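Local coordinates for protein carbonic anhydrase (Coccomyxa sp. PA, PDB 3UCJ) that probably catalyses the reversible hydration of carbon dioxide to hydrogencarbonate and a proton, using one zinc ion per subunit, at residues G185-P190 with L194-I199; G72-N77 with I127-E132; D21-A24 with T29-S32. All coordinates share one frame; numbering follows the deposited sequence.

Contact 1. Residues G185-P190 with L194-I199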
loop_
_atom_site.group_PDB
_atom_site.type_symbol
_atom_site.label_atom_id
_atom_site.label_comp_id
_atom_site.label_asym_id
_atom_site.label_seq_id
_atom_site.Cartn_x
_atom_site.Cartn_y
_atom_site.Cartn_z
ATOM N N GLY A 185 -25.153 -2.382 -4.886
ATOM C CA GLY A 185 -24.994 -2.106 -3.486
ATOM C C GLY A 185 -25.934 -2.918 -2.647
ATOM O O GLY A 185 -27.162 -2.738 -2.769
ATOM N N ILE A 186 -25.439 -3.828 -1.820
ATOM C CA ILE A 186 -26.304 -4.640 -0.976
ATOM C C ILE A 186 -25.809 -4.645 0.466
ATOM O O ILE A 186 -24.644 -4.211 0.775
ATOM C CB ILE A 186 -26.391 -6.092 -1.496
ATOM C CG1 ILE A 186 -24.965 -6.717 -1.648
ATOM C CG2 ILE A 186 -27.041 -6.132 -2.822
ATOM C CD1 ILE A 186 -24.998 -8.295 -1.837
ATOM N N VAL A 187 -26.674 -5.100 1.375
ATOM C CA VAL A 187 -26.313 -5.112 2.792
ATOM C C VAL A 187 -26.880 -6.401 3.445
ATOM O O VAL A 187 -27.965 -6.868 3.042
ATOM C CB VAL A 187 -26.812 -3.815 3.497
ATOM C CG1 VAL A 187 -28.379 -3.745 3.469
ATOM C CG2 VAL A 187 -26.276 -3.783 4.881
ATOM N N TYR A 188 -26.142 -7.025 4.343
ATOM C CA TYR A 188 -26.557 -8.236 4.995
ATOM C C TYR A 188 -26.806 -8.023 6.491
ATOM O O TYR A 188 -26.067 -7.289 7.143
ATOM C CB TYR A 188 -25.437 -9.243 4.808
ATOM C CG TYR A 188 -25.563 -10.555 5.472
ATOM C CD1 TYR A 188 -26.382 -11.556 4.927
ATOM C CD2 TYR A 188 -24.861 -10.838 6.630
ATOM C CE1 TYR A 188 -26.475 -12.778 5.475
ATOM C CE2 TYR A 188 -24.948 -12.082 7.208
ATOM C CZ TYR A 188 -25.785 -13.049 6.609
ATOM O OH TYR A 188 -25.881 -14.275 7.136
ATOM N N THR A 189 -27.770 -8.753 7.046
ATOM C CA THR A 189 -28.049 -8.693 8.516
ATOM C C THR A 189 -27.600 -9.975 9.200
ATOM O O THR A 189 -28.190 -11.028 8.960
ATOM C CB THR A 189 -29.539 -8.410 8.791
ATOM O OG1 THR A 189 -29.876 -7.203 8.108
ATOM C CG2 THR A 189 -29.766 -8.243 10.303
ATOM N N PRO A 190 -26.486 -9.940 9.973
ATOM C CA PRO A 190 -25.988 -11.180 10.488
ATOM C C PRO A 190 -27.080 -11.902 11.295
ATOM O O PRO A 190 -27.127 -13.140 11.279
ATOM C CB PRO A 190 -24.845 -10.744 11.436
ATOM C CG PRO A 190 -24.324 -9.501 10.776
ATOM C CD PRO A 190 -25.528 -8.824 10.186
ATOM N N LEU A 194 -30.423 -12.411 6.111
ATOM C CA LEU A 194 -30.974 -11.843 4.907
ATOM C C LEU A 194 -30.163 -10.679 4.345
ATOM O O LEU A 194 -29.710 -9.828 5.114
ATOM C CB LEU A 194 -32.384 -11.327 5.193
ATOM C CG LEU A 194 -33.379 -12.459 5.535
ATOM C CD1 LEU A 194 -34.516 -11.844 6.321
ATOM C CD2 LEU A 194 -33.892 -13.049 4.199
ATOM N N VAL A 195 -30.100 -10.662 3.019
ATOM C CA VAL A 195 -29.607 -9.591 2.185
ATOM C C VAL A 195 -30.735 -8.657 1.734
ATOM O O VAL A 195 -31.825 -9.121 1.318
ATOM C CB VAL A 195 -28.913 -10.205 0.903
ATOM C CG1 VAL A 195 -28.615 -9.137 -0.239
ATOM C CG2 VAL A 195 -27.633 -10.937 1.331
ATOM N N LYS A 196 -30.475 -7.362 1.822
ATOM C CA LYS A 196 -31.329 -6.334 1.213
ATOM C C LYS A 196 -30.593 -5.534 0.127
ATOM O O LYS A 196 -29.398 -5.260 0.237
ATOM C CB LYS A 196 -31.908 -5.439 2.341
ATOM C CG LYS A 196 -32.413 -4.069 1.980
ATOM C CD LYS A 196 -33.031 -3.382 3.281
ATOM C CE LYS A 196 -31.943 -3.058 4.316
ATOM N NZ LYS A 196 -32.391 -2.347 5.585
ATOM N N GLU A 197 -31.308 -5.179 -0.932
ATOM C CA GLU A 197 -30.779 -4.341 -1.977
ATOM C C GLU A 197 -30.869 -2.853 -1.623
ATOM O O GLU A 197 -31.974 -2.260 -1.585
ATOM C CB GLU A 197 -31.435 -4.668 -3.330
ATOM C CG GLU A 197 -30.932 -3.895 -4.547
ATOM C CD GLU A 197 -31.659 -4.304 -5.830
ATOM O OE1 GLU A 197 -32.888 -4.517 -5.739
ATOM O OE2 GLU A 197 -31.054 -4.452 -6.916
ATOM N N LEU A 198 -29.713 -2.222 -1.390
ATOM C CA LEU A 198 -29.663 -0.783 -1.116
ATOM C C LEU A 198 -29.658 0.088 -2.322
ATOM O O LEU A 198 -30.211 1.194 -2.292
ATOM C CB LEU A 198 -28.391 -0.447 -0.330
ATOM C CG LEU A 198 -28.401 -0.105 1.137
ATOM C CD1 LEU A 198 -29.666 -0.575 2.009
ATOM C CD2 LEU A 198 -26.999 -0.416 1.805
ATOM N N ILE A 199 -28.956 -0.325 -3.371
ATOM C CA ILE A 199 -28.927 0.451 -4.570
ATOM C C ILE A 199 -29.233 -0.475 -5.749
ATOM O O ILE A 199 -28.681 -1.578 -5.821
ATOM C CB ILE A 199 -27.542 1.123 -4.824
ATOM C CG1 ILE A 199 -27.018 1.854 -3.559
ATOM C CG2 ILE A 199 -27.655 2.038 -6.022
ATOM C CD1 ILE A 199 -25.584 2.326 -3.755
HETATM O O HOH W 1 -30.405 -7.071 5.475
#
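A chi1 of 176° turns the Tyr188 ring away from its own N and lays it beside Val195 on the facing strand. Val195 CG2 meets the ring at its edge, close to its plane, 3.9 Å from Tyr188 CD1. Val195 CG1 turns instead to Ile186, 4.0 Å from Ile186 CB. On the other face of the hairpin, Val187 CG1 is set between the backbone N and the carbonyl carbon (chi1 64°). There it touches Leu198 CD1 at 3.7 Å and the CE methylene of Lys196. The lysine chain bends at chi3 and its NZ is bonded to Tyr104 OH.

The backbones run antiparallel. Val187 and Lys196 form a hydrogen-bonded pair, with Lys196 N to Val187 O at 2.8 Å and Val187 N to Lys196 O at 3.0 Å. Gly185 O takes two donors from the same face of its plane. Ile199 N gives the straighter bond (165°), and Leu198 N, 2.9 Å from Gly185 O, a bent one. Two successive N-H groups on one carbonyl are consistent with a classic beta bulge. Near the turn, a water gives a hydrogen bond to Leu194 O and also pairs with Thr189 OG1.

Strand 182-189 is bonded on its far side to strand 97-103, and Tyr188 touches His103, a zinc ligand. Val195 N bonds Asn16 of a second subunit. Tyr188 and Val195 pack on Leu57 of helix 54-57, while Val187 and Leu198 face helix 146-167.

Contact 2. Residues G72-N77 with I127-E132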
loop_
_atom_site.group_PDB
_atom_site.type_symbol
_atom_site.label_atom_id
_atom_site.label_comp_id
_atom_site.label_asym_id
_atom_site.label_seq_id
_atom_site.Cartn_x
_atom_site.Cartn_y
_atom_site.Cartn_z
ATOM N N GLY A 72 -14.343 -4.025 6.912
ATOM C CA GLY A 72 -15.145 -2.928 6.405
ATOM C C GLY A 72 -15.507 -2.916 4.918
ATOM O O GLY A 72 -16.087 -1.969 4.488
ATOM N N ASN A 73 -15.155 -3.939 4.100
ATOM C CA ASN A 73 -15.583 -3.971 2.741
ATOM C C ASN A 73 -15.250 -2.710 1.960
ATOM O O ASN A 73 -16.050 -2.110 1.263
ATOM C CB ASN A 73 -17.070 -4.454 2.568
ATOM C CG ASN A 73 -18.117 -3.630 3.332
ATOM O OD1 ASN A 73 -18.553 -4.028 4.440
ATOM N ND2 ASN A 73 -18.605 -2.580 2.715
ATOM N N LEU A 74 -13.992 -2.324 2.065
ATOM C CA LEU A 74 -13.566 -1.061 1.525
ATOM C C LEU A 74 -12.902 -1.289 0.132
ATOM O O LEU A 74 -12.242 -2.275 -0.068
ATOM C CB LEU A 74 -12.441 -0.527 2.407
ATOM C CG LEU A 74 -12.934 -0.230 3.860
ATOM C CD1 LEU A 74 -11.762 0.472 4.510
ATOM C CD2 LEU A 74 -14.076 0.810 3.899
ATOM N N VAL A 75 -13.028 -0.300 -0.713
ATOM C CA VAL A 75 -12.459 -0.355 -2.085
ATOM C C VAL A 75 -11.707 0.931 -2.317
ATOM O O VAL A 75 -12.298 2.044 -2.346
ATOM C CB VAL A 75 -13.643 -0.452 -3.109
ATOM C CG1 VAL A 75 -13.116 -0.402 -4.611
ATOM C CG2 VAL A 75 -14.450 -1.670 -2.829
ATOM N N SER A 76 -10.376 0.845 -2.536
ATOM C CA SER A 76 -9.661 2.006 -2.863
ATOM C C SER A 76 -8.791 1.694 -4.099
ATOM O O SER A 76 -8.217 0.607 -4.163
ATOM C CB SER A 76 -8.623 2.273 -1.716
ATOM O OG SER A 76 -7.731 3.311 -2.126
ATOM N N ASN A 77 -8.613 2.707 -4.966
ATOM C CA ASN A 77 -7.736 2.581 -6.168
ATOM C C ASN A 77 -6.306 2.353 -5.758
ATOM O O ASN A 77 -5.504 1.735 -6.525
ATOM C CB ASN A 77 -7.741 3.889 -6.920
ATOM C CG ASN A 77 -9.091 4.179 -7.669
ATOM O OD1 ASN A 77 -9.942 3.301 -7.869
ATOM N ND2 ASN A 77 -9.236 5.429 -8.054
ATOM N N ILE A 127 -9.135 1.718 8.531
ATOM C CA ILE A 127 -10.447 2.262 8.443
ATOM C C ILE A 127 -10.502 3.759 8.254
ATOM O O ILE A 127 -11.596 4.344 8.309
ATOM C CB ILE A 127 -11.289 1.827 9.791
ATOM C CG1 ILE A 127 -10.622 2.546 10.985
ATOM C CG2 ILE A 127 -11.297 0.287 9.859
ATOM C CD1 ILE A 127 -11.549 2.366 12.317
ATOM N N SER A 128 -9.394 4.402 7.858
ATOM C CA SER A 128 -9.430 5.809 7.529
ATOM C C SER A 128 -10.499 6.070 6.463
ATOM O O SER A 128 -11.172 7.104 6.482
ATOM C CB SER A 128 -8.040 6.374 7.038
ATOM O OG SER A 128 -7.038 6.157 8.037
ATOM N N ASP A 129 -10.728 5.088 5.555
ATOM C CA ASP A 129 -11.699 5.371 4.509
ATOM C C ASP A 129 -13.079 5.590 5.138
ATOM O O ASP A 129 -13.908 6.355 4.551
ATOM C CB ASP A 129 -11.896 4.158 3.506
ATOM C CG ASP A 129 -10.571 3.694 2.820
ATOM O OD1 ASP A 129 -10.651 2.951 1.802
ATOM O OD2 ASP A 129 -9.462 3.861 3.352
ATOM N N VAL A 130 -13.368 4.763 6.130
ATOM C CA VAL A 130 -14.702 4.896 6.808
ATOM C C VAL A 130 -14.823 6.342 7.405
ATOM O O VAL A 130 -15.862 7.007 7.210
ATOM C CB VAL A 130 -14.889 3.861 7.874
ATOM C CG1 VAL A 130 -16.350 4.066 8.484
ATOM C CG2 VAL A 130 -14.799 2.431 7.247
ATOM N N ARG A 131 -13.751 6.843 8.022
ATOM C CA ARG A 131 -13.811 8.241 8.483
ATOM C C ARG A 131 -14.108 9.229 7.378
ATOM O O ARG A 131 -14.802 10.237 7.612
ATOM C CB ARG A 131 -12.577 8.644 9.285
ATOM C CG ARG A 131 -12.493 7.970 10.665
ATOM C CD ARG A 131 -11.326 8.469 11.517
ATOM N NE ARG A 131 -10.036 7.963 11.040
ATOM C CZ ARG A 131 -9.436 6.885 11.532
ATOM N NH1 ARG A 131 -9.988 6.201 12.579
ATOM N NH2 ARG A 131 -8.266 6.523 11.049
ATOM N N GLU A 132 -13.584 8.999 6.166
ATOM C CA GLU A 132 -13.740 9.945 5.113
ATOM C C GLU A 132 -15.212 9.955 4.678
ATOM O O GLU A 132 -15.726 11.001 4.401
ATOM C CB GLU A 132 -12.877 9.497 3.903
ATOM C CG GLU A 132 -11.449 9.814 4.079
ATOM C CD GLU A 132 -10.707 9.418 2.718
ATOM O OE1 GLU A 132 -10.136 8.314 2.645
ATOM O OE2 GLU A 132 -10.802 10.189 1.688
HETATM O O HOH W 2 -12.047 3.715 -0.270
#
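The carboxylate of Asp129 has the Leu74 side chain over one face. Leu74 CD1 stands almost straight above its central carbon, 3.8 Å from Asp129 CG. A water approaches Asp129 OD1 from the other side of the carboxylate plane, tilted well out of that plane. It donates to Asp129 OD1 at 2.6 Å and to Val75 O at 2.7 Å, so it bridges loop and helix. Ser76 CB also lies beyond this oxygen, 4.1 Å from Asp129 OD1. The other oxygen, OD2, forms a salt bridge with Lys78 of a third subunit. That charge would probably favour the ionised acid.

Leu74 turns CG anti to its carbonyl carbon (chi1 -64°), and its two methyls spread over the start of helix 128-135. CD1 covers the aspartate, reaching its CB as well. CD2 meets Val130 at about a right angle, with Leu74 CD2 3.8 Å from Val130 CG2. No direct hydrogen bond joins the segments. The contact rests on these methyls and the bridging water. Replacing Leu74 by alanine takes away both methyls and is likely to open a gap beside Val130 CG2 and leave the carboxylate face without this apolar cover.

Asn70 bonds Leu74 N, and from helix 146-167 Gln161 bonds Val75 N and Asn157 bonds Gly72 O. Across the subunit boundary, Ser128 OG pairs with Asn77 of the third subunit, and Asn77 with Ser128 there. Loop 72-77 lines the acetazolamide pocket of this beta-class carbonic anhydrase through Gly72. The Leu74 packing lies just behind it, where helix 128-135 meets the third subunit.

Contact 3. Residues D21-A24 with T29-S32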
loop_
_atom_site.group_PDB
_atom_site.type_symbol
_atom_site.label_atom_id
_atom_site.label_comp_id
_atom_site.label_asym_id
_atom_site.label_seq_id
_atom_site.Cartn_x
_atom_site.Cartn_y
_atom_site.Cartn_z
ATOM N N ASP A 21 -17.511 -35.220 0.444
ATOM C CA ASP A 21 -18.110 -36.566 0.135
ATOM C C ASP A 21 -19.606 -36.476 -0.213
ATOM O O ASP A 21 -20.031 -36.858 -1.313
ATOM C CB ASP A 21 -17.813 -37.540 1.267
ATOM C CG ASP A 21 -18.412 -38.945 0.987
ATOM O OD1 ASP A 21 -19.100 -39.422 1.877
ATOM O OD2 ASP A 21 -18.219 -39.492 -0.133
ATOM N N GLU A 22 -20.393 -35.880 0.686
ATOM C CA GLU A 22 -21.801 -35.584 0.401
ATOM C C GLU A 22 -22.058 -34.752 -0.803
ATOM O O GLU A 22 -23.058 -34.969 -1.528
ATOM C CB GLU A 22 -22.477 -34.909 1.602
ATOM C CG GLU A 22 -22.590 -35.847 2.762
ATOM C CD GLU A 22 -22.812 -35.147 4.092
ATOM O OE1 GLU A 22 -23.177 -33.928 4.081
ATOM O OE2 GLU A 22 -22.611 -35.832 5.146
ATOM N N CYS A 23 -21.241 -33.727 -1.037
ATOM C CA CYS A 23 -21.460 -32.900 -2.228
ATOM C C CYS A 23 -21.375 -33.705 -3.502
ATOM O O CYS A 23 -22.184 -33.536 -4.436
ATOM C CB CYS A 23 -20.418 -31.772 -2.325
ATOM S SG CYS A 23 -20.908 -30.413 -1.126
ATOM N N ALA A 24 -20.336 -34.527 -3.562
ATOM C CA ALA A 24 -20.009 -35.221 -4.801
ATOM C C ALA A 24 -20.985 -36.430 -4.979
ATOM O O ALA A 24 -21.346 -36.767 -6.121
ATOM C CB ALA A 24 -18.522 -35.658 -4.791
ATOM N N THR A 29 -20.261 -34.347 -10.697
ATOM C CA THR A 29 -19.280 -33.395 -11.284
ATOM C C THR A 29 -19.181 -32.078 -10.477
ATOM O O THR A 29 -18.616 -31.121 -10.960
ATOM C CB THR A 29 -19.523 -32.996 -12.796
ATOM O OG1 THR A 29 -20.747 -32.246 -12.916
ATOM C CG2 THR A 29 -19.523 -34.199 -13.762
ATOM N N TYR A 30 -19.764 -32.066 -9.277
ATOM C CA TYR A 30 -19.818 -30.846 -8.392
ATOM C C TYR A 30 -18.418 -30.195 -8.291
ATOM O O TYR A 30 -18.288 -28.963 -8.503
ATOM C CB TYR A 30 -20.263 -31.269 -7.019
ATOM C CG TYR A 30 -20.659 -30.125 -6.113
ATOM C CD1 TYR A 30 -21.872 -29.452 -6.289
ATOM C CD2 TYR A 30 -19.806 -29.742 -5.045
ATOM C CE1 TYR A 30 -22.262 -28.421 -5.415
ATOM C CE2 TYR A 30 -20.185 -28.707 -4.144
ATOM C CZ TYR A 30 -21.393 -28.054 -4.339
ATOM O OH TYR A 30 -21.752 -27.059 -3.456
ATOM N N PHE A 31 -17.400 -31.013 -8.038
ATOM C CA PHE A 31 -15.992 -30.499 -7.969
ATOM C C PHE A 31 -15.279 -30.706 -9.311
ATOM O O PHE A 31 -14.551 -29.817 -9.839
ATOM C CB PHE A 31 -15.252 -31.176 -6.847
ATOM C CG PHE A 31 -15.870 -30.951 -5.497
ATOM C CD1 PHE A 31 -15.907 -29.633 -4.946
ATOM C CD2 PHE A 31 -16.413 -32.006 -4.771
ATOM C CE1 PHE A 31 -16.503 -29.407 -3.724
ATOM C CE2 PHE A 31 -17.006 -31.805 -3.501
ATOM C CZ PHE A 31 -17.021 -30.483 -2.962
ATOM N N SER A 32 -15.507 -31.879 -9.952
ATOM C CA SER A 32 -14.679 -32.154 -11.099
ATOM C C SER A 32 -14.851 -31.128 -12.166
ATOM O O SER A 32 -13.903 -30.853 -12.938
ATOM C CB SER A 32 -14.872 -33.627 -11.662
ATOM O OG SER A 32 -16.260 -33.848 -12.059
#
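The segment after helix 10-26 folds back on the helix's last turns, and Cys23 makes a sulfur-aromatic contact there with Tyr30 and Phe31. This is the N-terminal arm of the chain, away from the zinc site. The chain reverses over four residues, which brings two aromatic rings against one turn of the helix.

Cys23 lies oblique to both rings. Its CB is 3.4 Å from Tyr30 CD2 and 3.6 Å from Phe31 CE2. The sulfur leans more to the tyrosine: Cys23 SG is 3.5 Å from Tyr30 CE2, and 4.3 Å from the centroid of that ring. It stands 41° off the ring normal. The Phe31 ring is farther from the sulfur. Tyr30 swings its ring back toward the helix, its chi1 of -167° placing CG on the side opposite its own N. Ala24 adds a looser touch, its CB lying at the edge of the Phe31 ring.

No hydrogen bond crosses between the segments, so the contact is apolar and sulfur-aromatic. Trp19 of the same helix meets Phe31 edge-to-face. Pro62 packs on both aromatic residues, and Gly191 of a second subunit packs on Phe31. The two rings also meet each other edge to face. Tyr30 turns its edge into a face of Phe31, with Tyr30 CD2 3.5 Å above the centre of the Phe31 ring.

Overall arrangement
Along the chain contact 3 comes first, then contact 2, then contact 1. Contacts 1 and 2 lie in the body of the subunit, with centres about 18 Å apart. Helix 146-167 packs against both. Contact 1 is at the 194-202 end of the five-stranded sheet. Loop 72-77 of contact 2 follows the other outermost strand, 65-70, and meets helix 128-135. Contact 3 sits on the N-terminal arm, its centre about 30 Å from that of contact 1 and 38 Å from that of contact 2. Contacts 1 and 3 both touch the second subunit, whereas contact 2 meets the third. Between them the contacts border two other subunits of the four-chain assembly, while contact 3 lies apart from the zinc site.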